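Local coordinates for protein CobC (Shigella flexneri 2a, PDB 6NRU) that is an alpha-ribazole phosphatase that probably also dephosphorylates adenosylcobalamin 5'-phosphate in assembling the nucleotide loop of vitamin B12, at residues Q62-L67 against L148-Q153; G154-L159 against F174-G179; P75-P80 against S139-Y144. All coordinates share one frame; numbering follows the deposited sequence.

Contacts 1 and 3 set a helix and a loop against strands of one mixed sheet; contact 2 packs a loop on helix 153-163. Contact 1 lies nearest the reaction centre: the side chain of Thr64 comes within about 4 Å, nearest atoms, of that of His11, the likely phosphohistidine. Contact 2 has its centre 12 Å from that of contact 1, and the two are joined by a probable hydrogen bond of 2.8 Å from Val176 N to Gln153 OE1. Contact 3 lies away from the active site, its centre 14 Å from that of contact 1, and touches it through Ile78 CD1, 3.3 Å from Gln62 OE1. Contacts 2 and 3 do not touch.

Contact 1. Residues Q62-L67 against L148-Q153; sequences QHTARL and LIVSHQ
Thr64 OG1, on the same side chain that touches Val150, is held by a hydrogen bond to Arg60 O one helical turn earlier and by a weak one from Gly12 N. This is the helix-on-sheet packing of the histidine phosphatase fold. Helix 59-69, the connecting helix of the beta-alpha-beta crossover between strands 52-55 and 76-78, lies against strand 146-151 in the interior of the sheet. The torsion of Thr64 divides its labour: at chi1 -72° the hydroxyl sits beside the backbone N, where it can reach back to the Arg60 carbonyl, while CG2 stands anti to that N and is turned to the strand. Thr64 also touches His11, the likely phosphohistidine, so this packing lies directly beside the probable catalytic residue.

Val150 answers with both of its methyls. CG1, anti to its own backbone N (chi1 -172°), lies 3.9 Å from Thr64 CG2 and 4.1 Å from Thr64 CB, the two side chains running askew. CG2 takes the other helix residue, with Ala65 CB 3.9 Å away. Val150 thus straddles two consecutive residues of the helix, one methyl to each, and no hydrogen bond crosses the contact. The small Ala65 allows a close approach, its CA lying 6.3 Å from Val150 CA. Cys55, on the adjacent strand 52-55, touches both Ala65 and Val150 and joins this apolar cluster; the 120 Å² buried here involves buried residues throughout.

Just past the strand end, His152 occupies the N-cap position of helix 153-163. Its ring meets that of His11 with the planes at about 70°, and His152 NE2 is hydrogen-bonded to Ser56 OG.

Contact 2. Residues G154-L159 against F174-G179; sequences GVLSLL and FRVDQG
Val176 meets Leu156 and Ser157 where the loop ahead of strand 181-187 runs over helix 153-163, a helix-to-loop packing inside the histidine phosphatase fold. From its CB, 4.5 Å from Leu156 CB, the side chain forks into two methyls with separate tasks. CG2 rests on the helix surface, 3.9 Å from the backbone Ser157 N and 4.0 Å from Leu156 CB. CG1, anti to the backbone N (chi1 175°), reaches instead toward the branched end of Leu156, and the two side chains stand roughly perpendicular. The backbone on this side is tied down too: Val176 O accepts a hydrogen bond from Arg10 NH1.

One helical residue on, a carbonyl joins the contact. Ser157 CB approaches Phe174 O to 3.1 Å, a close carbon-to-oxygen approach without a hydrogen bond. The hydroxyl is not directed at that carbonyl; with chi1 at 72° it lies between the backbone N and carbonyl carbon, and Ser157 OG hydrogen-bonds Gln153 O in the preceding turn. Ser157 O in turn stands oblique to the Phe174 ring, 4.3 Å from Phe174 CD2, while Ile160 and Ala161 of the same helix also touch this ring. On the apolar side the contact finishes with Leu156 CD1, 4.1 Å from Val176 CG1.

Contact 3. Residues P75-P80 against S139-Y144; sequences PVHIIP and SEYQHY
Strand 76-78, an outermost strand of the mixed sheet in this phosphatase, is approached by the loop that joins helix 124-136 to strand 146-151. Tyr141 carries the loop side: its ring reaches His77 and its hydroxyl Ile79, two residues that flank Ile78 in the sequence and point their side chains to the same side. His77 ND1 comes to 4.2 Å from Tyr141 CE1, an oblique meeting in which the two side chains lie alongside, pointing opposite ways. Farther out, Tyr141 OH lies 3.7 Å from Ile79 CD1, the side chains meeting nearly head-on.

The ring is also supported from its own loop. Glu140 CG sits 4.1 Å above the plane of the Tyr141 ring, over its centre, and a type I turn from Tyr141 to Tyr144 is closed by Tyr144 N to Tyr141 O at 3.0 Å. Leu52 of the neighbouring strand touches His77, Tyr141 and Tyr144, so one leucine contributes to both sides of the contact.

No hydrogen bond spans the two segments, and 107 Å² is buried between them. The backbones stay well apart, 11.4 Å from His77 CA to Tyr141 CA, so side-chain reach alone bridges them. The direct contact is therefore mainly van der Waals in character, although Glu140 OE2, 5.7 Å from His77 ND1, might modestly favour a protonated imidazole.

Contact 1. Residues Q62-L67 against L148-Q153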
loop_
_atom_site.group_PDB
_atom_site.type_symbol
_atom_site.label_atom_id
_atom_site.label_comp_id
_atom_site.label_asym_id
_atom_site.label_seq_id
_atom_site.Cartn_x
_atom_site.Cartn_y
_atom_site.Cartn_z
ATOM N N GLN A 62 -10.089 2.254 -1.152
ATOM C CA GLN A 62 -11.069 2.688 -2.141
ATOM C C GLN A 62 -11.631 4.061 -1.798
ATOM O O GLN A 62 -11.861 4.883 -2.693
ATOM C CB GLN A 62 -12.188 1.655 -2.254
ATOM C CG GLN A 62 -11.696 0.285 -2.680
ATOM C CD GLN A 62 -12.823 -0.670 -2.984
ATOM O OE1 GLN A 62 -13.466 -0.574 -4.028
ATOM N NE2 GLN A 62 -13.070 -1.606 -2.073
ATOM N N HIS A 63 -11.864 4.327 -0.509
ATOM C CA HIS A 63 -12.258 5.668 -0.089
ATOM C C HIS A 63 -11.216 6.694 -0.512
ATOM O O HIS A 63 -11.558 7.793 -0.963
ATOM C CB HIS A 63 -12.467 5.704 1.426
ATOM C CG HIS A 63 -13.102 6.966 1.927
ATOM N ND1 HIS A 63 -13.472 7.137 3.243
ATOM C CD2 HIS A 63 -13.436 8.114 1.291
ATOM C CE1 HIS A 63 -14.003 8.337 3.398
ATOM N NE2 HIS A 63 -13.991 8.952 2.228
ATOM N N THR A 64 -9.935 6.346 -0.382
ATOM C CA THR A 64 -8.875 7.240 -0.830
ATOM C C THR A 64 -8.909 7.412 -2.345
ATOM O O THR A 64 -8.848 8.537 -2.853
ATOM C CB THR A 64 -7.518 6.705 -0.370
ATOM O OG1 THR A 64 -7.393 6.877 1.049
ATOM C CG2 THR A 64 -6.380 7.442 -1.070
ATOM N N ALA A 65 -9.030 6.304 -3.082
ATOM C CA ALA A 65 -9.032 6.383 -4.539
ATOM C C ALA A 65 -10.199 7.214 -5.058
ATOM O O ALA A 65 -10.080 7.866 -6.101
ATOM C CB ALA A 65 -9.068 4.979 -5.141
ATOM N N ARG A 66 -11.327 7.210 -4.348
ATOM C CA ARG A 66 -12.450 8.052 -4.744
ATOM C C ARG A 66 -12.102 9.529 -4.601
ATOM O O ARG A 66 -12.387 10.332 -5.497
ATOM C CB ARG A 66 -13.685 7.713 -3.904
ATOM C CG ARG A 66 -14.616 6.664 -4.508
ATOM C CD ARG A 66 -15.533 6.080 -3.438
ATOM N NE ARG A 66 -15.954 7.096 -2.476
ATOM C CZ ARG A 66 -16.204 6.858 -1.191
ATOM N NH1 ARG A 66 -16.076 5.630 -0.701
ATOM N NH2 ARG A 66 -16.578 7.851 -0.394
ATOM N N LEU A 67 -11.475 9.901 -3.483
ATOM C CA LEU A 67 -11.198 11.308 -3.219
ATOM C C LEU A 67 -10.099 11.841 -4.128
ATOM O O LEU A 67 -10.158 12.993 -4.576
ATOM C CB LEU A 67 -10.824 11.494 -1.751
ATOM C CG LEU A 67 -11.924 11.093 -0.768
ATOM C CD1 LEU A 67 -11.373 10.937 0.641
ATOM C CD2 LEU A 67 -13.051 12.107 -0.794
ATOM N N LEU A 148 -1.965 4.457 -11.642
ATOM C CA LEU A 148 -2.016 4.865 -10.245
ATOM C C LEU A 148 -2.355 3.659 -9.379
ATOM O O LEU A 148 -3.314 2.933 -9.665
ATOM C CB LEU A 148 -3.054 5.967 -10.038
ATOM C CG LEU A 148 -3.424 6.256 -8.582
ATOM C CD1 LEU A 148 -2.252 6.884 -7.832
ATOM C CD2 LEU A 148 -4.660 7.134 -8.503
ATOM N N ILE A 149 -1.574 3.452 -8.323
ATOM C CA ILE A 149 -1.763 2.333 -7.407
ATOM C C ILE A 149 -2.111 2.892 -6.035
ATOM O O ILE A 149 -1.322 3.640 -5.444
ATOM C CB ILE A 149 -0.517 1.440 -7.334
ATOM C CG1 ILE A 149 -0.244 0.806 -8.697
ATOM C CG2 ILE A 149 -0.689 0.375 -6.260
ATOM C CD1 ILE A 149 0.857 -0.226 -8.672
ATOM N N VAL A 150 -3.286 2.528 -5.530
ATOM C CA VAL A 150 -3.745 2.927 -4.204
ATOM C C VAL A 150 -3.715 1.685 -3.324
ATOM O O VAL A 150 -4.497 0.747 -3.530
ATOM C CB VAL A 150 -5.149 3.546 -4.242
ATOM C CG1 VAL A 150 -5.508 4.125 -2.883
ATOM C CG2 VAL A 150 -5.236 4.613 -5.328
ATOM N N SER A 151 -2.816 1.674 -2.341
ATOM C CA SER A 151 -2.636 0.491 -1.511
ATOM C C SER A 151 -2.202 0.862 -0.098
ATOM O O SER A 151 -2.637 1.884 0.446
ATOM C CB SER A 151 -1.617 -0.455 -2.149
ATOM O OG SER A 151 -1.653 -1.732 -1.535
ATOM N N HIS A 152 -1.337 0.042 0.496
ATOM C CA HIS A 152 -0.975 0.147 1.900
ATOM C C HIS A 152 0.538 0.224 2.046
ATOM O O HIS A 152 1.293 0.027 1.090
ATOM C CB HIS A 152 -1.530 -1.039 2.696
ATOM C CG HIS A 152 -2.983 -1.294 2.451
ATOM N ND1 HIS A 152 -3.974 -0.765 3.249
ATOM C CD2 HIS A 152 -3.614 -2.007 1.489
ATOM C CE1 HIS A 152 -5.154 -1.147 2.792
ATOM N NE2 HIS A 152 -4.964 -1.901 1.725
ATOM N N GLN A 153 0.969 0.506 3.276
ATOM C CA GLN A 153 2.385 0.737 3.543
ATOM C C GLN A 153 3.218 -0.510 3.262
ATOM O O GLN A 153 4.265 -0.437 2.609
ATOM C CB GLN A 153 2.564 1.197 4.991
ATOM C CG GLN A 153 3.749 2.115 5.214
ATOM C CD GLN A 153 5.068 1.403 5.021
ATOM O OE1 GLN A 153 5.975 1.918 4.368
ATOM N NE2 GLN A 153 5.179 0.202 5.583
#

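Contact 2. Residues G154-L159 against F174-G179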
loop_
_atom_site.group_PDB
_atom_site.type_symbol
_atom_site.label_atom_id
_atom_site.label_comp_id
_atom_site.label_asym_id
_atom_site.label_seq_id
_atom_site.Cartn_x
_atom_site.Cartn_y
_atom_site.Cartn_z
ATOM N N GLY A 154 2.770 -1.666 3.755
ATOM C CA GLY A 154 3.533 -2.886 3.553
ATOM C C GLY A 154 3.583 -3.321 2.101
ATOM O O GLY A 154 4.611 -3.808 1.627
ATOM N N VAL A 155 2.477 -3.147 1.376
ATOM C CA VAL A 155 2.431 -3.547 -0.029
ATOM C C VAL A 155 3.333 -2.654 -0.867
ATOM O O VAL A 155 4.157 -3.138 -1.653
ATOM C CB VAL A 155 0.983 -3.510 -0.550
ATOM C CG1 VAL A 155 0.957 -3.744 -2.051
ATOM C CG2 VAL A 155 0.126 -4.533 0.173
ATOM N N LEU A 156 3.186 -1.338 -0.717
ATOM C CA LEU A 156 3.893 -0.413 -1.596
ATOM C C LEU A 156 5.386 -0.389 -1.296
ATOM O O LEU A 156 6.206 -0.315 -2.218
ATOM C CB LEU A 156 3.288 0.985 -1.473
ATOM C CG LEU A 156 1.826 1.105 -1.913
ATOM C CD1 LEU A 156 1.288 2.493 -1.625
ATOM C CD2 LEU A 156 1.693 0.777 -3.384
ATOM N N SER A 157 5.759 -0.451 -0.014
ATOM C CA SER A 157 7.176 -0.478 0.337
ATOM C C SER A 157 7.847 -1.736 -0.191
ATOM O O SER A 157 8.978 -1.684 -0.689
ATOM C CB SER A 157 7.345 -0.386 1.849
ATOM O OG SER A 157 6.943 -1.593 2.464
ATOM N N LEU A 158 7.166 -2.880 -0.082
ATOM C CA LEU A 158 7.708 -4.121 -0.623
ATOM C C LEU A 158 7.684 -4.122 -2.145
ATOM O O LEU A 158 8.554 -4.732 -2.779
ATOM C CB LEU A 158 6.931 -5.315 -0.076
ATOM C CG LEU A 158 7.382 -6.686 -0.576
ATOM C CD1 LEU A 158 8.850 -6.891 -0.266
ATOM C CD2 LEU A 158 6.538 -7.781 0.047
ATOM N N LEU A 159 6.701 -3.452 -2.748
ATOM C CA LEU A 159 6.680 -3.332 -4.200
ATOM C C LEU A 159 7.918 -2.601 -4.695
ATOM O O LEU A 159 8.583 -3.047 -5.636
ATOM C CB LEU A 159 5.409 -2.613 -4.653
ATOM C CG LEU A 159 5.236 -2.460 -6.165
ATOM C CD1 LEU A 159 4.824 -3.777 -6.787
ATOM C CD2 LEU A 159 4.223 -1.377 -6.485
ATOM N N PHE A 174 12.258 1.862 2.561
ATOM C CA PHE A 174 11.369 2.762 1.819
ATOM C C PHE A 174 10.030 2.836 2.543
ATOM O O PHE A 174 9.060 2.198 2.133
ATOM C CB PHE A 174 11.182 2.292 0.374
ATOM C CG PHE A 174 12.426 1.758 -0.259
ATOM C CD1 PHE A 174 13.295 2.605 -0.926
ATOM C CD2 PHE A 174 12.727 0.407 -0.196
ATOM C CE1 PHE A 174 14.444 2.116 -1.513
ATOM C CE2 PHE A 174 13.874 -0.089 -0.779
ATOM C CZ PHE A 174 14.733 0.765 -1.440
ATOM N N ARG A 175 9.970 3.625 3.612
ATOM C CA ARG A 175 8.693 3.867 4.267
ATOM C C ARG A 175 7.826 4.766 3.393
ATOM O O ARG A 175 8.262 5.838 2.961
ATOM C CB ARG A 175 8.909 4.498 5.640
ATOM C CG ARG A 175 9.017 3.486 6.769
ATOM C CD ARG A 175 8.285 3.965 8.015
ATOM N NE ARG A 175 9.151 4.735 8.907
ATOM C CZ ARG A 175 9.010 6.033 9.156
ATOM N NH1 ARG A 175 8.031 6.721 8.582
ATOM N NH2 ARG A 175 9.846 6.645 9.985
ATOM N N VAL A 176 6.600 4.327 3.125
ATOM C CA VAL A 176 5.661 5.061 2.281
ATOM C C VAL A 176 4.694 5.813 3.186
ATOM O O VAL A 176 3.993 5.205 4.003
ATOM C CB VAL A 176 4.915 4.122 1.322
ATOM C CG1 VAL A 176 3.868 4.892 0.537
ATOM C CG2 VAL A 176 5.899 3.443 0.380
ATOM N N ASP A 177 4.644 7.133 3.026
ATOM C CA ASP A 177 3.958 8.029 3.943
ATOM C C ASP A 177 2.540 8.346 3.481
ATOM O O ASP A 177 2.203 8.249 2.299
ATOM C CB ASP A 177 4.741 9.332 4.103
ATOM C CG ASP A 177 6.021 9.142 4.870
ATOM O OD1 ASP A 177 6.364 7.981 5.179
ATOM O OD2 ASP A 177 6.684 10.153 5.170
ATOM N N GLN A 178 1.714 8.744 4.445
ATOM C CA GLN A 178 0.346 9.156 4.178
ATOM C C GLN A 178 0.307 10.633 3.805
ATOM O O GLN A 178 1.090 11.442 4.307
ATOM C CB GLN A 178 -0.545 8.887 5.391
ATOM C CG GLN A 178 -0.736 7.401 5.681
ATOM C CD GLN A 178 -1.480 7.141 6.975
ATOM O OE1 GLN A 178 -1.261 7.821 7.979
ATOM N NE2 GLN A 178 -2.357 6.142 6.964
ATOM N N GLY A 179 -0.612 10.976 2.908
ATOM C CA GLY A 179 -0.665 12.316 2.367
ATOM C C GLY A 179 0.389 12.615 1.329
ATOM O O GLY A 179 0.525 13.776 0.923
#

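Contact 3. Residues P75-P80 against S139-Y144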
loop_
_atom_site.group_PDB
_atom_site.type_symbol
_atom_site.label_atom_id
_atom_site.label_comp_id
_atom_site.label_asym_id
_atom_site.label_seq_id
_atom_site.Cartn_x
_atom_site.Cartn_y
_atom_site.Cartn_z
ATOM N N PRO A 75 -10.964 4.150 -15.122
ATOM C CA PRO A 75 -11.245 2.744 -14.789
ATOM C C PRO A 75 -10.455 2.296 -13.567
ATOM O O PRO A 75 -9.249 2.533 -13.469
ATOM C CB PRO A 75 -10.807 1.988 -16.050
ATOM C CG PRO A 75 -10.780 3.030 -17.137
ATOM C CD PRO A 75 -10.339 4.281 -16.448
ATOM N N VAL A 76 -11.144 1.629 -12.641
ATOM C CA VAL A 76 -10.575 1.226 -11.359
ATOM C C VAL A 76 -10.628 -0.292 -11.264
ATOM O O VAL A 76 -11.714 -0.880 -11.194
ATOM C CB VAL A 76 -11.316 1.865 -10.177
ATOM C CG1 VAL A 76 -10.757 1.346 -8.857
ATOM C CG2 VAL A 76 -11.225 3.380 -10.250
ATOM N N HIS A 77 -9.459 -0.929 -11.247
ATOM C CA HIS A 77 -9.363 -2.360 -11.005
ATOM C C HIS A 77 -9.138 -2.598 -9.519
ATOM O O HIS A 77 -8.284 -1.953 -8.905
ATOM C CB HIS A 77 -8.222 -2.987 -11.805
ATOM C CG HIS A 77 -8.380 -2.886 -13.289
ATOM N ND1 HIS A 77 -7.855 -3.821 -14.155
ATOM C CD2 HIS A 77 -8.989 -1.956 -14.065
ATOM C CE1 HIS A 77 -8.140 -3.477 -15.399
ATOM N NE2 HIS A 77 -8.827 -2.348 -15.371
ATOM N N ILE A 78 -9.898 -3.521 -8.946
ATOM C CA ILE A 78 -9.736 -3.913 -7.552
ATOM C C ILE A 78 -8.876 -5.169 -7.533
ATOM O O ILE A 78 -9.329 -6.252 -7.918
ATOM C CB ILE A 78 -11.087 -4.146 -6.866
ATOM C CG1 ILE A 78 -11.964 -2.902 -6.994
ATOM C CG2 ILE A 78 -10.884 -4.476 -5.407
ATOM C CD1 ILE A 78 -11.394 -1.690 -6.293
ATOM N N ILE A 79 -7.630 -5.028 -7.092
ATOM C CA ILE A 79 -6.658 -6.119 -7.101
ATOM C C ILE A 79 -6.535 -6.649 -5.676
ATOM O O ILE A 79 -6.077 -5.909 -4.788
ATOM C CB ILE A 79 -5.301 -5.654 -7.646
ATOM C CG1 ILE A 79 -5.481 -4.981 -9.006
ATOM C CG2 ILE A 79 -4.335 -6.821 -7.756
ATOM C CD1 ILE A 79 -6.114 -5.878 -10.047
ATOM N N PRO A 80 -6.926 -7.899 -5.405
ATOM C CA PRO A 80 -6.771 -8.438 -4.045
ATOM C C PRO A 80 -5.322 -8.621 -3.634
ATOM O O PRO A 80 -5.042 -8.686 -2.429
ATOM C CB PRO A 80 -7.501 -9.790 -4.109
ATOM C CG PRO A 80 -8.271 -9.775 -5.400
ATOM C CD PRO A 80 -7.514 -8.885 -6.325
ATOM N N SER A 139 3.140 -7.127 -16.827
ATOM C CA SER A 139 3.211 -7.265 -18.277
ATOM C C SER A 139 1.826 -7.239 -18.904
ATOM O O SER A 139 1.674 -6.841 -20.064
ATOM C CB SER A 139 3.928 -8.564 -18.638
ATOM O OG SER A 139 3.348 -9.661 -17.953
ATOM N N GLU A 140 0.811 -7.660 -18.153
ATOM C CA GLU A 140 -0.559 -7.620 -18.639
ATOM C C GLU A 140 -1.071 -6.192 -18.801
ATOM O O GLU A 140 -2.015 -5.967 -19.564
ATOM C CB GLU A 140 -1.430 -8.456 -17.693
ATOM C CG GLU A 140 -2.817 -7.940 -17.382
ATOM C CD GLU A 140 -3.437 -8.667 -16.198
ATOM O OE1 GLU A 140 -2.887 -9.713 -15.786
ATOM O OE2 GLU A 140 -4.482 -8.208 -15.693
ATOM N N TYR A 141 -0.442 -5.215 -18.145
ATOM C CA TYR A 141 -0.790 -3.810 -18.303
ATOM C C TYR A 141 0.188 -3.059 -19.201
ATOM O O TYR A 141 0.285 -1.831 -19.105
ATOM C CB TYR A 141 -0.857 -3.120 -16.942
ATOM C CG TYR A 141 -1.702 -3.841 -15.928
ATOM C CD1 TYR A 141 -3.082 -3.902 -16.065
ATOM C CD2 TYR A 141 -1.122 -4.460 -14.827
ATOM C CE1 TYR A 141 -3.860 -4.558 -15.136
ATOM C CE2 TYR A 141 -1.893 -5.121 -13.895
ATOM C CZ TYR A 141 -3.262 -5.166 -14.055
ATOM O OH TYR A 141 -4.037 -5.823 -13.130
ATOM N N GLN A 142 0.902 -3.769 -20.078
ATOM C CA GLN A 142 1.985 -3.167 -20.850
ATOM C C GLN A 142 1.527 -2.037 -21.764
ATOM O O GLN A 142 2.375 -1.269 -22.236
ATOM C CB GLN A 142 2.684 -4.239 -21.683
ATOM C CG GLN A 142 1.820 -4.813 -22.782
ATOM C CD GLN A 142 2.430 -6.043 -23.418
ATOM O OE1 GLN A 142 1.720 -6.877 -23.983
ATOM N NE2 GLN A 142 3.751 -6.162 -23.335
ATOM N N HIS A 143 0.231 -1.907 -22.025
ATOM C CA HIS A 143 -0.267 -0.882 -22.932
ATOM C C HIS A 143 -0.663 0.406 -22.220
ATOM O O HIS A 143 -1.190 1.317 -22.869
ATOM C CB HIS A 143 -1.457 -1.425 -23.726
ATOM C CG HIS A 143 -1.108 -2.582 -24.607
ATOM N ND1 HIS A 143 -2.049 -3.474 -25.076
ATOM C CD2 HIS A 143 0.082 -2.995 -25.104
ATOM C CE1 HIS A 143 -1.453 -4.387 -25.822
ATOM N NE2 HIS A 143 -0.159 -4.119 -25.855
ATOM N N TYR A 144 -0.418 0.507 -20.919
ATOM C CA TYR A 144 -0.725 1.700 -20.149
ATOM C C TYR A 144 0.562 2.442 -19.810
ATOM O O TYR A 144 1.641 1.846 -19.725
ATOM C CB TYR A 144 -1.494 1.347 -18.871
ATOM C CG TYR A 144 -2.818 0.666 -19.141
ATOM C CD1 TYR A 144 -3.995 1.399 -19.226
ATOM C CD2 TYR A 144 -2.889 -0.708 -19.325
ATOM C CE1 TYR A 144 -5.206 0.782 -19.481
ATOM C CE2 TYR A 144 -4.094 -1.334 -19.581
ATOM C CZ TYR A 144 -5.249 -0.586 -19.657
ATOM O OH TYR A 144 -6.450 -1.212 -19.910
#